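Local structure of 2-heptyl-3-hydroxy-4(1H)-quinolone dioxygenase (6RB3) at residues D121-P126 with S215-G220; E221-H226 with F236-L241. The protein catalyses oxidative ring cleavage of the Pseudomonas quinolone signal PQS, giving N-octanoylanthranilate and carbon monoxide, on an alpha/beta-hydrolase fold. The protein carries 2 engineered substitutions. All coordinates share one frame; numbering follows the deposited sequence.

Interaction 1 of 2, residues D121-P126 with S215-G220; sequences DLIMTP and SHPKIG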
# COMPACT_ATOMS: atom_id res chain seq x y z
N ASP A 121 -3.32 -6.58 -2.36
CA ASP A 121 -4.04 -7.26 -1.27
C ASP A 121 -4.56 -6.29 -0.19
O ASP A 121 -4.06 -6.26 0.94
CB ASP A 121 -3.16 -8.34 -0.60
CG ASP A 121 -3.92 -9.67 -0.38
OD1 ASP A 121 -5.04 -9.56 0.15
OD2 ASP A 121 -3.43 -10.77 -0.79
N LEU A 122 -5.56 -5.50 -0.55
CA LEU A 122 -6.33 -4.67 0.35
C LEU A 122 -7.77 -5.18 0.39
O LEU A 122 -8.41 -5.35 -0.67
CB LEU A 122 -6.30 -3.23 -0.15
CG LEU A 122 -7.26 -2.23 0.48
CD1 LEU A 122 -6.98 -2.08 1.94
CD2 LEU A 122 -7.20 -0.88 -0.28
N ILE A 123 -8.30 -5.37 1.59
CA ILE A 123 -9.66 -5.90 1.72
C ILE A 123 -10.64 -5.00 0.98
O ILE A 123 -10.92 -3.88 1.42
CB ILE A 123 -10.05 -6.07 3.20
CG1 ILE A 123 -9.16 -7.11 3.90
CG2 ILE A 123 -11.49 -6.51 3.32
CD1 ILE A 123 -8.90 -8.33 3.04
N MET A 124 -11.19 -5.49 -0.12
CA MET A 124 -12.12 -4.71 -0.94
C MET A 124 -13.57 -4.74 -0.45
O MET A 124 -14.38 -3.93 -0.92
CB MET A 124 -12.09 -5.22 -2.37
CG MET A 124 -10.80 -4.95 -3.06
SD MET A 124 -10.58 -3.18 -3.29
CE MET A 124 -8.82 -3.13 -3.59
N THR A 125 -13.92 -5.64 0.47
CA THR A 125 -15.27 -5.69 1.03
C THR A 125 -15.38 -4.72 2.19
O THR A 125 -14.38 -4.19 2.67
CB THR A 125 -15.59 -7.09 1.53
OG1 THR A 125 -14.67 -7.40 2.58
CG2 THR A 125 -15.49 -8.15 0.42
N PRO A 126 -16.58 -4.49 2.72
CA PRO A 126 -16.68 -3.87 4.06
C PRO A 126 -15.87 -4.70 5.04
O PRO A 126 -15.49 -5.85 4.81
CB PRO A 126 -18.18 -3.91 4.38
CG PRO A 126 -18.80 -3.72 2.97
CD PRO A 126 -17.90 -4.63 2.07
N SER A 215 -3.47 -12.30 -3.42
CA SER A 215 -3.61 -13.73 -3.25
C SER A 215 -4.65 -14.13 -2.20
O SER A 215 -5.09 -15.28 -2.21
CB SER A 215 -2.27 -14.35 -2.85
OG SER A 215 -1.38 -14.36 -3.93
N HIS A 216 -5.05 -13.23 -1.32
CA HIS A 216 -5.32 -13.88 -0.08
C HIS A 216 -6.75 -14.37 0.06
O HIS A 216 -6.97 -15.59 0.03
CB HIS A 216 -5.11 -13.06 1.15
CG HIS A 216 -4.39 -13.82 2.21
ND1 HIS A 216 -3.56 -14.87 1.87
CD2 HIS A 216 -4.39 -13.75 3.56
CE1 HIS A 216 -3.03 -15.37 2.98
NE2 HIS A 216 -3.51 -14.69 4.01
N PRO A 217 -7.76 -13.46 0.29
CA PRO A 217 -9.13 -13.93 0.56
C PRO A 217 -9.27 -15.14 -0.35
O PRO A 217 -8.78 -15.11 -1.50
CB PRO A 217 -10.02 -12.75 0.20
CG PRO A 217 -9.12 -11.59 0.05
CD PRO A 217 -7.74 -12.14 -0.37
N LYS A 218 -9.71 -16.27 0.17
CA LYS A 218 -9.80 -17.47 -0.64
C LYS A 218 -10.60 -17.22 -1.91
O LYS A 218 -11.38 -16.24 -1.98
CB LYS A 218 -10.47 -18.64 0.12
CG LYS A 218 -11.94 -18.38 0.46
CD LYS A 218 -12.49 -19.34 1.47
CE LYS A 218 -13.91 -18.93 1.85
NZ LYS A 218 -14.56 -19.93 2.74
N ILE A 219 -10.47 -18.09 -2.89
CA ILE A 219 -11.16 -17.91 -4.16
C ILE A 219 -12.65 -18.10 -3.94
O ILE A 219 -13.08 -18.95 -3.14
CB ILE A 219 -10.62 -18.92 -5.18
CG1 ILE A 219 -9.11 -18.82 -5.31
CG2 ILE A 219 -11.22 -18.66 -6.54
CD1 ILE A 219 -8.43 -20.13 -5.71
N GLY A 220 -13.47 -17.33 -4.66
CA GLY A 220 -14.90 -17.55 -4.55
C GLY A 220 -15.75 -16.31 -4.77
O GLY A 220 -15.69 -15.72 -5.86
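The carboxylate of Asp121 and the imidazole of His216 stand nearly perpendicular, their planes 79° apart, and it is the root of the histidine rather than its ring that meets the acid. CB of His216 lies 3.4 Å from OD2 of Asp121 and 3.6 Å from OD1, while the ring leads away to hydrogen-bond Ser154 O through NE2. Ser215 N donates to Asp121 OD2 over 3.0 Å, reaching it from above the carboxylate plane, 45° out of it, with an N-H...O angle of 140°. At the other oxygen, CD of Pro217 packs 3.8 Å from OD1 of Asp121. A looser apolar touch follows, CD1 of Ile123 coming to 4.4 Å from CG of Pro217. One bent backbone bond and the carbon contacts of 216-217 thus hold one side of a carboxylate that is inferred to raise the basicity of the active-site histidine, in the manner of a catalytic-triad acid. That histidine position is here the engineered Ala246, which touches His216. The two loops leave the C-terminal ends of the adjacent parallel strands 116-120 and 209-214, and Asp121, just past the first, still bonds to Val213 of the second through its backbone. Helix 221-232 packs against Thr125 and Pro217, and helix 197-202 against Leu122 and Met124.

Interaction 2 of 2, residues E221-H226 with F236-L241; sequences EYDALH and FSYRRL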
# COMPACT_ATOMS: atom_id res chain seq x y z
N GLU A 221 -16.55 -15.92 -3.77
CA GLU A 221 -17.34 -14.70 -3.89
C GLU A 221 -16.45 -13.46 -4.03
O GLU A 221 -16.89 -12.45 -4.59
CB GLU A 221 -18.28 -14.58 -2.68
CG GLU A 221 -19.77 -14.87 -2.99
CD GLU A 221 -20.38 -13.89 -4.03
OE1 GLU A 221 -19.94 -12.71 -4.11
OE2 GLU A 221 -21.30 -14.33 -4.79
N TYR A 222 -15.22 -13.51 -3.49
CA TYR A 222 -14.35 -12.34 -3.57
C TYR A 222 -13.98 -12.03 -5.00
O TYR A 222 -13.93 -10.86 -5.38
CB TYR A 222 -13.09 -12.57 -2.74
CG TYR A 222 -12.30 -11.33 -2.40
CD1 TYR A 222 -12.78 -10.43 -1.43
CD2 TYR A 222 -11.05 -11.08 -3.00
CE1 TYR A 222 -12.04 -9.27 -1.06
CE2 TYR A 222 -10.31 -9.92 -2.67
CZ TYR A 222 -10.82 -9.03 -1.67
OH TYR A 222 -10.08 -7.95 -1.31
N ASP A 223 -13.75 -13.07 -5.82
CA ASP A 223 -13.50 -12.83 -7.24
C ASP A 223 -14.77 -12.36 -7.94
O ASP A 223 -14.72 -11.50 -8.82
CB ASP A 223 -12.95 -14.09 -7.88
CG ASP A 223 -11.72 -14.58 -7.19
OD1 ASP A 223 -11.89 -15.07 -6.06
OD2 ASP A 223 -10.59 -14.48 -7.73
N ALA A 224 -15.93 -12.93 -7.57
CA ALA A 224 -17.18 -12.50 -8.19
C ALA A 224 -17.42 -11.03 -7.95
O ALA A 224 -17.87 -10.33 -8.86
CB ALA A 224 -18.36 -13.35 -7.69
N LEU A 225 -17.08 -10.54 -6.75
CA LEU A 225 -17.17 -9.12 -6.45
C LEU A 225 -16.29 -8.33 -7.39
O LEU A 225 -16.75 -7.34 -7.97
CB LEU A 225 -16.75 -8.88 -4.99
CG LEU A 225 -16.67 -7.46 -4.43
CD1 LEU A 225 -18.06 -6.84 -4.31
CD2 LEU A 225 -15.97 -7.45 -3.06
N HIS A 226 -15.06 -8.81 -7.64
CA HIS A 226 -14.16 -8.09 -8.54
C HIS A 226 -14.65 -8.13 -9.98
O HIS A 226 -14.55 -7.12 -10.69
CB HIS A 226 -12.76 -8.69 -8.44
CG HIS A 226 -12.00 -8.18 -7.27
ND1 HIS A 226 -12.27 -8.57 -5.98
CD2 HIS A 226 -11.02 -7.24 -7.19
CE1 HIS A 226 -11.47 -7.92 -5.15
NE2 HIS A 226 -10.72 -7.09 -5.86
N PHE A 236 -11.25 -0.12 -13.78
CA PHE A 236 -10.81 -1.04 -12.73
C PHE A 236 -10.34 -2.33 -13.35
O PHE A 236 -10.86 -2.75 -14.38
CB PHE A 236 -11.93 -1.31 -11.73
CG PHE A 236 -11.54 -2.21 -10.62
CD1 PHE A 236 -10.96 -1.69 -9.46
CD2 PHE A 236 -11.80 -3.59 -10.69
CE1 PHE A 236 -10.59 -2.55 -8.40
CE2 PHE A 236 -11.46 -4.43 -9.63
CZ PHE A 236 -10.84 -3.92 -8.49
N SER A 237 -9.34 -2.95 -12.73
CA SER A 237 -8.86 -4.26 -13.15
C SER A 237 -8.36 -5.02 -11.92
O SER A 237 -8.19 -4.44 -10.83
CB SER A 237 -7.75 -4.13 -14.21
OG SER A 237 -6.74 -3.16 -13.80
N TYR A 238 -8.15 -6.32 -12.08
CA TYR A 238 -7.71 -7.13 -10.95
C TYR A 238 -7.04 -8.39 -11.44
O TYR A 238 -7.27 -8.85 -12.56
CB TYR A 238 -8.89 -7.47 -10.02
CG TYR A 238 -9.69 -8.71 -10.33
CD1 TYR A 238 -10.77 -8.67 -11.23
CD2 TYR A 238 -9.42 -9.91 -9.69
CE1 TYR A 238 -11.52 -9.81 -11.50
CE2 TYR A 238 -10.18 -11.05 -9.93
CZ TYR A 238 -11.21 -10.99 -10.85
OH TYR A 238 -11.96 -12.10 -11.14
N ARG A 239 -6.16 -8.94 -10.60
CA ARG A 239 -5.60 -10.25 -10.85
C ARG A 239 -5.43 -11.00 -9.54
O ARG A 239 -4.74 -10.53 -8.63
CB ARG A 239 -4.24 -10.19 -11.58
CG ARG A 239 -3.88 -11.56 -12.32
CD ARG A 239 -4.30 -11.47 -13.83
NE ARG A 239 -3.84 -10.20 -14.39
CZ ARG A 239 -4.51 -9.46 -15.27
NH1 ARG A 239 -5.67 -9.87 -15.76
NH2 ARG A 239 -3.99 -8.29 -15.67
N ARG A 240 -6.03 -12.16 -9.45
CA ARG A 240 -5.73 -13.06 -8.36
C ARG A 240 -4.42 -13.78 -8.70
O ARG A 240 -4.23 -14.31 -9.79
CB ARG A 240 -6.89 -14.04 -8.12
CG ARG A 240 -6.59 -15.02 -7.00
CD ARG A 240 -7.75 -15.99 -6.76
NE ARG A 240 -8.80 -15.39 -5.96
CZ ARG A 240 -8.76 -15.29 -4.64
NH1 ARG A 240 -7.73 -15.75 -3.97
NH2 ARG A 240 -9.76 -14.73 -3.99
N LEU A 241 -3.49 -13.77 -7.76
CA LEU A 241 -2.27 -14.55 -7.89
C LEU A 241 -2.39 -15.82 -7.05
O LEU A 241 -3.29 -15.99 -6.21
CB LEU A 241 -1.05 -13.72 -7.50
CG LEU A 241 -0.87 -12.44 -8.31
CD1 LEU A 241 0.42 -11.70 -7.90
CD2 LEU A 241 -0.84 -12.72 -9.78
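His226 drops its CB onto the face of Tyr238, 3.4 Å from the ring centroid and 9° off the normal, a nearly central CH-pi contact and the tightest apolar packing between helix 221-226 and strand 236-240. Tyr238 carries its CG between its own backbone N and carbonyl carbon (chi1 88°), and the ring so placed presents one face to CB of His226. The imidazole of His226 continues inward: CD2 lies 3.6 Å from CZ of Phe236, at the edge of the phenyl ring and in its plane, and completes an aromatic cluster of three rings. Its rotation is fixed by ND1, which donates to Tyr222 O over 2.9 Å; Tyr222 O also accepts the helical N-H of His226, from the opposite face of its carbonyl plane. NE2 pairs with His212 ND1. His226 and Phe236 are buried, whereas the other end of the contact is more open and polar. There Arg240, bent at chi3 (-80°), grips Asp223 side-on: NE to OD2 is 2.7 Å, in the guanidinium plane and on the syn lone pair, and NH2 to OD1 is 3.0 Å. NH2 also donates to Pro217 O. Carbon contacts across the segments are sparser here, with CD2 of Tyr222 4.0 Å from Arg240 NH2 and OH of Tyr238 3.9 Å from Asp223 CB; that hydroxyl bonds Asp227 instead. Asp223 OD1 also accepts from Gly220 N, the N-cap residue, as in one half of a capping box. The two-point salt bridge therefore joins the first turn of the helix to the edge strand of the beta-alpha-beta unit, and its carboxylate, sited where the helix dipole is positive, is probably stabilised as an anion by both arginine and helix end.

In the fold
From the N terminus, the chain first reaches 121-126 at the end of strand 116-120, then runs through a largely helical excursion and strand 209-214 before 215-220 returns, so interaction 1 closes a loop of 88 residues. Interaction 2 opens at the very next residue and closes a short one, the rest of helix 221-232 and the turn into strand 236-240. The two are in series, neither crossing nor nesting. They nevertheless touch: Met124 N lies 2.9 Å from Tyr222 OH, and Pro217 O lies 2.7 Å from Arg240 NH2, both probable hydrogen bonds. Together they tie the last three parallel strands of the sheet, the loop bearing Asp121 and the start of helix 221-232.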